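Local atomic coordinates of Exo-1,5-alpha-L-arabinofuranobiosidase (Gibberella zeae, PDB entry 2YDT), a protein that probably hydrolyses alpha-L-arabinofuranosyl linkages, releasing arabinobiose from the ends of alpha-1,5-linked arabinan chains. Residues K9-P19 / N352-R360. Sequence-based numbering, arbitrary orientation.
Sequences KTFSNVEIFDP and NTVSASVVR. With MN (manganese (II) ion), chain L; MN (manganese (II) ion), chain I; SO4 (sulfate ion), chain D.
With CG of Phe-11 set between its backbone N and carbonyl carbon (chi1 57°), the ring folds over Val-358, whose own chi1 of 167° leaves CG2 beside the backbone N. CZ of Phe-11 meets CG2 of Val-358 at 3.4 Å, and CB of Val-358 sits over the ring face as a CH-pi contact, while Ala-356 O lies in plane at the ring edge. Next along, the N-H of Asn-13 goes to a side chain: Ser-357 OG accepts it at 2.9 Å and also bonds to Gln-319. Ala-356 stands opposite two residues, Asn-13 and Val-14, in a G1 beta bulge, and Ile-16 and Phe-17 form a classic bulge against Val-354. There Val-354 O is gripped by two N-H groups from the same face of its plane, Ile-16 N at 2.8 Å and Phe-17 N at 3.2 Å. The pairing closes a beta-propeller ring: N-terminal strand 11-17 is the outermost strand of the last blade, antiparallel to C-terminal strand 354-360. CD1 of Ile-16 packs 4.0 Å from CB of Ala-356. Beyond the strand, Asp-18 bridges two manganese ions, OD1 taking one and OD2 the other; CG2 of Thr-353 lies 3.6 Å from Asp-18 OD1. At the far end a sulfate ion, most likely picked up from the crystallisation solution, joins the segments: Thr-10 OG1 donates to its O4, and Arg-360 NE reaches O2 at 2.8 Å.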
ATOM      1  N   LYS A   9       7.795 -18.526 -15.221  1.00 22.09           N
ATOM      2  CA  LYS A   9       7.180 -17.282 -14.762  1.00 20.73           C
ATOM      3  C   LYS A   9       7.855 -16.719 -13.533  1.00 19.12           C
ATOM      4  O   LYS A   9       7.656 -15.549 -13.223  1.00 18.68           O
ATOM      5  CB  LYS A   9       5.707 -17.505 -14.526  1.00 22.03           C
ATOM      6  CG  LYS A   9       5.076 -17.984 -15.835  1.00 24.53           C
ATOM      7  CD  LYS A   9       3.616 -18.051 -15.859  1.00 29.20           C
ATOM      8  CE  LYS A   9       3.120 -18.070 -17.315  1.00 32.93           C
ATOM      9  NZ  LYS A   9       3.188 -16.713 -17.996  1.00 35.62           N
ATOM     10  N   THR A  10       8.642 -17.528 -12.839  1.00 16.60           N
ATOM     11  CA  THR A  10       9.336 -17.054 -11.647  1.00 15.60           C
ATOM     12  C   THR A  10      10.670 -16.376 -11.983  1.00 15.54           C
ATOM     13  O   THR A  10      11.291 -16.635 -13.026  1.00 16.35           O
ATOM     14  CB  THR A  10       9.564 -18.159 -10.621  1.00 15.86           C
ATOM     15  OG1 THR A  10      10.438 -19.167 -11.161  1.00 16.79           O
ATOM     16  CG2 THR A  10       8.226 -18.837 -10.181  1.00 14.57           C
ATOM     17  N   PHE A  11      11.096 -15.493 -11.080  1.00 14.65           N
ATOM     18  CA  PHE A  11      12.383 -14.808 -11.178  1.00 14.57           C
ATOM     19  C   PHE A  11      12.713 -14.125  -9.865  1.00 14.19           C
ATOM     20  O   PHE A  11      11.824 -13.890  -9.026  1.00 13.94           O
ATOM     21  CB  PHE A  11      12.405 -13.798 -12.307  1.00 14.47           C
ATOM     22  CG  PHE A  11      11.327 -12.748 -12.218  1.00 13.97           C
ATOM     23  CD1 PHE A  11      11.489 -11.611 -11.416  1.00 13.84           C
ATOM     24  CD2 PHE A  11      10.175 -12.869 -12.966  1.00 13.16           C
ATOM     25  CE1 PHE A  11      10.500 -10.628 -11.380  1.00 14.47           C
ATOM     26  CE2 PHE A  11       9.176 -11.903 -12.904  1.00 16.30           C
ATOM     27  CZ  PHE A  11       9.345 -10.777 -12.110  1.00 14.16           C
ATOM     28  N   SER A  12      13.998 -13.828  -9.666  1.00 14.46           N
ATOM     29  CA  SER A  12      14.461 -13.250  -8.412  1.00 14.29           C
ATOM     30  C   SER A  12      15.255 -11.964  -8.632  1.00 13.43           C
ATOM     31  O   SER A  12      16.154 -11.905  -9.467  1.00 13.52           O
ATOM     32  CB  SER A  12      15.325 -14.239  -7.646  1.00 15.90           C
ATOM     33  OG  SER A  12      14.579 -15.415  -7.326  1.00 17.64           O
ATOM     34  N   ASN A  13      14.861 -10.910  -7.924  1.00 13.53           N
ATOM     35  CA  ASN A  13      15.632  -9.669  -7.892  1.00 13.63           C
ATOM     36  C   ASN A  13      15.851  -9.007  -9.230  1.00 13.30           C
ATOM     37  O   ASN A  13      16.968  -8.568  -9.538  1.00 15.64           O
ATOM     38  CB  ASN A  13      16.958  -9.938  -7.190  1.00 13.50           C
ATOM     39  CG  ASN A  13      16.744 -10.568  -5.872  1.00 17.25           C
ATOM     40  OD1 ASN A  13      17.067 -11.759  -5.665  1.00 21.51           O
ATOM     41  ND2 ASN A  13      16.150  -9.811  -4.969  1.00 17.26           N
ATOM     42  N   VAL A  14      14.807  -8.906 -10.026  1.00 12.62           N
ATOM     43  CA  VAL A  14      14.872  -8.175 -11.253  1.00 12.63           C
ATOM     44  C   VAL A  14      14.749  -6.663 -10.959  1.00 12.45           C
ATOM     45  O   VAL A  14      13.810  -6.220 -10.320  1.00 12.77           O
ATOM     46  CB  VAL A  14      13.758  -8.636 -12.232  1.00 13.45           C
ATOM     47  CG1 VAL A  14      13.526  -7.630 -13.387  1.00 14.94           C
ATOM     48  CG2 VAL A  14      14.091 -10.057 -12.752  1.00 15.53           C
ATOM     49  N   GLU A  15      15.716  -5.891 -11.429  1.00 11.66           N
ATOM     50  CA  GLU A  15      15.719  -4.460 -11.227  1.00 10.83           C
ATOM     51  C   GLU A  15      14.788  -3.805 -12.198  1.00 10.83           C
ATOM     52  O   GLU A  15      14.844  -4.034 -13.421  1.00 12.65           O
ATOM     53  CB  GLU A  15      17.142  -3.899 -11.397  1.00 12.10           C
ATOM     54  CG  GLU A  15      17.277  -2.393 -11.150  1.00 12.14           C
ATOM     55  CD  GLU A  15      18.719  -1.974 -11.154  1.00 13.03           C
ATOM     56  OE1 GLU A  15      19.173  -1.541 -12.218  1.00 15.75           O
ATOM     57  OE2 GLU A  15      19.388  -2.137 -10.114  1.00 16.91           O
ATOM     58  N   ILE A  16      13.934  -2.940 -11.645  1.00  9.09           N
ATOM     59  CA  ILE A  16      12.976  -2.155 -12.397  1.00  8.98           C
ATOM     60  C   ILE A  16      13.492  -0.734 -12.690  1.00  8.81           C
ATOM     61  O   ILE A  16      13.322  -0.216 -13.803  1.00  9.99           O
ATOM     62  CB  ILE A  16      11.622  -2.103 -11.614  1.00 10.02           C
ATOM     63  CG1 ILE A  16      11.054  -3.532 -11.472  1.00 10.17           C
ATOM     64  CG2 ILE A  16      10.642  -1.127 -12.267  1.00 10.97           C
ATOM     65  CD1 ILE A  16       9.758  -3.641 -10.643  1.00 10.83           C
ATOM     66  N   PHE A  17      14.117  -0.130 -11.689  1.00  9.00           N
ATOM     67  CA  PHE A  17      14.654   1.230 -11.827  1.00  8.16           C
ATOM     68  C   PHE A  17      15.789   1.476 -10.845  1.00  8.69           C
ATOM     69  O   PHE A  17      15.668   1.187  -9.667  1.00  8.13           O
ATOM     70  CB  PHE A  17      13.552   2.259 -11.551  1.00  7.75           C
ATOM     71  CG  PHE A  17      13.992   3.691 -11.654  1.00  7.95           C
ATOM     72  CD1 PHE A  17      14.439   4.233 -12.867  1.00 11.60           C
ATOM     73  CD2 PHE A  17      13.888   4.524 -10.563  1.00  7.68           C
ATOM     74  CE1 PHE A  17      14.812   5.577 -12.951  1.00 10.36           C
ATOM     75  CE2 PHE A  17      14.251   5.880 -10.673  1.00  8.71           C
ATOM     76  CZ  PHE A  17      14.714   6.371 -11.844  1.00  8.66           C
ATOM     77  N   ASP A  18      16.887   2.029 -11.360  1.00  9.13           N
ATOM     78  CA  ASP A  18      18.015   2.469 -10.586  1.00  9.65           C
ATOM     79  C   ASP A  18      18.110   3.982 -10.770  1.00  8.53           C
ATOM     80  O   ASP A  18      18.363   4.459 -11.895  1.00  9.41           O
ATOM     81  CB  ASP A  18      19.277   1.797 -11.122  1.00  9.79           C
ATOM     82  CG  ASP A  18      20.510   2.123 -10.322  1.00 11.29           C
ATOM     83  OD1 ASP A  18      20.432   2.589  -9.171  1.00  8.68           O
ATOM     84  OD2 ASP A  18      21.618   1.851 -10.862  1.00 14.00           O
ATOM     85  N   PRO A  19      17.913   4.760  -9.677  1.00  8.11           N
ATOM     86  CA  PRO A  19      17.837   6.199  -9.821  1.00  7.57           C
ATOM     87  C   PRO A  19      19.163   6.850 -10.240  1.00  7.99           C
ATOM     88  O   PRO A  19      20.234   6.337  -9.910  1.00  8.86           O
ATOM     89  CB  PRO A  19      17.445   6.681  -8.416  1.00  8.24           C
ATOM     90  CG  PRO A  19      17.918   5.587  -7.475  1.00  9.22           C
ATOM     91  CD  PRO A  19      17.846   4.313  -8.268  1.00  8.08           C
ATOM     92  N   ASN A 352      19.072   2.658  -2.657  1.00  7.88           N
ATOM     93  CA  ASN A 352      17.720   2.136  -3.000  1.00  8.52           C
ATOM     94  C   ASN A 352      17.557   1.986  -4.501  1.00  8.56           C
ATOM     95  O   ASN A 352      17.973   2.851  -5.304  1.00  9.21           O
ATOM     96  CB  ASN A 352      16.565   3.008  -2.503  1.00  8.03           C
ATOM     97  CG  ASN A 352      16.357   2.976  -1.010  1.00  6.90           C
ATOM     98  OD1 ASN A 352      17.051   2.252  -0.240  1.00  8.07           O
ATOM     99  ND2 ASN A 352      15.379   3.786  -0.555  1.00  7.08           N
ATOM    100  N   THR A 353      16.917   0.881  -4.898  1.00  8.82           N
ATOM    101  CA  THR A 353      16.476   0.686  -6.266  1.00  7.60           C
ATOM    102  C   THR A 353      15.052   0.110  -6.168  1.00  7.27           C
ATOM    103  O   THR A 353      14.660  -0.411  -5.109  1.00  7.72           O
ATOM    104  CB  THR A 353      17.342  -0.327  -7.036  1.00  8.30           C
ATOM    105  OG1 THR A 353      17.244  -1.617  -6.377  1.00  9.60           O
ATOM    106  CG2 THR A 353      18.829   0.172  -7.079  1.00  9.70           C
ATOM    107  N   VAL A 354      14.342   0.184  -7.271  1.00  7.41           N
ATOM    108  CA  VAL A 354      13.014  -0.476  -7.415  1.00  7.24           C
ATOM    109  C   VAL A 354      13.264  -1.858  -8.031  1.00  8.15           C
ATOM    110  O   VAL A 354      13.889  -1.971  -9.065  1.00  7.96           O
ATOM    111  CB  VAL A 354      12.031   0.350  -8.297  1.00  8.00           C
ATOM    112  CG1 VAL A 354      10.620  -0.307  -8.234  1.00  8.34           C
ATOM    113  CG2 VAL A 354      12.029   1.841  -7.845  1.00  8.54           C
ATOM    114  N   SER A 355      12.780  -2.914  -7.376  1.00  8.66           N
ATOM    115  CA  SER A 355      12.989  -4.242  -7.922  1.00  8.97           C
ATOM    116  C   SER A 355      11.846  -5.169  -7.530  1.00  8.42           C
ATOM    117  O   SER A 355      11.004  -4.807  -6.712  1.00  8.43           O
ATOM    118  CB  SER A 355      14.298  -4.830  -7.407  1.00  8.75           C
ATOM    119  OG  SER A 355      14.247  -5.128  -6.015  1.00  8.52           O
ATOM    120  N   ALA A 356      11.814  -6.375  -8.115  1.00  9.21           N
ATOM    121  CA  ALA A 356      10.747  -7.332  -7.776  1.00  8.97           C
ATOM    122  C   ALA A 356      11.244  -8.751  -7.980  1.00  9.37           C
ATOM    123  O   ALA A 356      12.205  -8.985  -8.724  1.00 10.62           O
ATOM    124  CB  ALA A 356       9.502  -7.100  -8.610  1.00  9.48           C
ATOM    125  N   SER A 357      10.548  -9.673  -7.329  1.00 10.30           N
ATOM    126  CA  SER A 357      10.690 -11.107  -7.571  1.00 10.07           C
ATOM    127  C   SER A 357       9.294 -11.698  -7.780  1.00 10.82           C
ATOM    128  O   SER A 357       8.318 -11.183  -7.238  1.00 10.18           O
ATOM    129  CB  SER A 357      11.311 -11.775  -6.348  1.00 11.05           C
ATOM    130  OG  SER A 357      12.617 -11.312  -6.059  1.00 10.85           O
ATOM    131  N   VAL A 358       9.202 -12.803  -8.535  1.00 10.79           N
ATOM    132  CA  VAL A 358       7.978 -13.578  -8.618  1.00 10.58           C
ATOM    133  C   VAL A 358       8.342 -14.984  -8.143  1.00 11.07           C
ATOM    134  O   VAL A 358       9.277 -15.585  -8.678  1.00 11.50           O
ATOM    135  CB  VAL A 358       7.370 -13.604 -10.012  1.00 10.78           C
ATOM    136  CG1 VAL A 358       6.260 -14.687 -10.105  1.00 12.48           C
ATOM    137  CG2 VAL A 358       6.844 -12.220 -10.377  1.00 12.22           C
ATOM    138  N   VAL A 359       7.638 -15.442  -7.134  1.00 11.22           N
ATOM    139  CA  VAL A 359       7.828 -16.777  -6.508  1.00 11.79           C
ATOM    140  C   VAL A 359       6.545 -17.585  -6.644  1.00 12.50           C
ATOM    141  O   VAL A 359       5.484 -17.055  -6.955  1.00 11.86           O
ATOM    142  CB  VAL A 359       8.182 -16.671  -5.039  1.00 12.83           C
ATOM    143  CG1 VAL A 359       9.450 -15.844  -4.847  1.00 14.71           C
ATOM    144  CG2 VAL A 359       7.002 -16.091  -4.197  1.00 11.54           C
ATOM    145  N   ARG A 360       6.645 -18.910  -6.472  1.00 12.48           N
ATOM    146  CA  ARG A 360       5.498 -19.771  -6.357  1.00 13.62           C
ATOM    147  C   ARG A 360       5.287 -20.171  -4.900  1.00 13.78           C
ATOM    148  O   ARG A 360       6.200 -20.667  -4.238  1.00 14.45           O
ATOM    149  CB  ARG A 360       5.713 -21.078  -7.194  1.00 13.73           C
ATOM    150  CG  ARG A 360       5.427 -20.928  -8.617  1.00 16.44           C
ATOM    151  CD  ARG A 360       5.439 -22.290  -9.376  1.00 16.93           C
ATOM    152  NE  ARG A 360       5.276 -21.969 -10.773  1.00 17.76           N
ATOM    153  CZ  ARG A 360       4.115 -21.684 -11.350  1.00 15.86           C
ATOM    154  NH1 ARG A 360       2.978 -21.799 -10.685  1.00 16.76           N
ATOM    155  NH2 ARG A 360       4.093 -21.336 -12.607  1.00 19.88           N
TER
HETATM  156 MN    MN L1510      22.613   1.137 -12.713  0.50 21.73          MN
HETATM  157 MN    MN I1507      21.957   2.903  -7.711  1.00 11.37          MN
HETATM  158  S   SO4 D1502       8.069 -21.468 -13.249  0.90 20.95           S
HETATM  159  O1  SO4 D1502       6.865 -20.891 -13.812  0.90 22.17           O
HETATM  160  O2  SO4 D1502       7.888 -21.891 -11.885  0.90 19.02           O
HETATM  161  O3  SO4 D1502       8.482 -22.530 -14.169  0.90 24.15           O
HETATM  162  O4  SO4 D1502       9.201 -20.544 -13.310  0.90 20.11           O
HETATM  163  O   HOH W   1      11.958 -16.420  -7.550  1.00 22.48           O
HETATM  164  O   HOH W   2      16.100  -7.089  -5.469  1.00 16.48           O
HETATM  165  O   HOH W   3      18.429  -3.507  -7.860  1.00 17.52           O
HETATM  166  O   HOH W   4      23.627   2.572  -9.222  1.00 10.33           O
HETATM  167  O   HOH W   5      21.837   5.086  -8.167  1.00  8.99           O
HETATM  168  O   HOH W   6      20.609   3.164  -5.978  1.00  8.66           O
HETATM  169  O   HOH W   7      23.570   3.339  -6.236  1.00  9.15           O
HETATM  170  O   HOH W   8      22.163   0.730  -7.378  1.00 10.99           O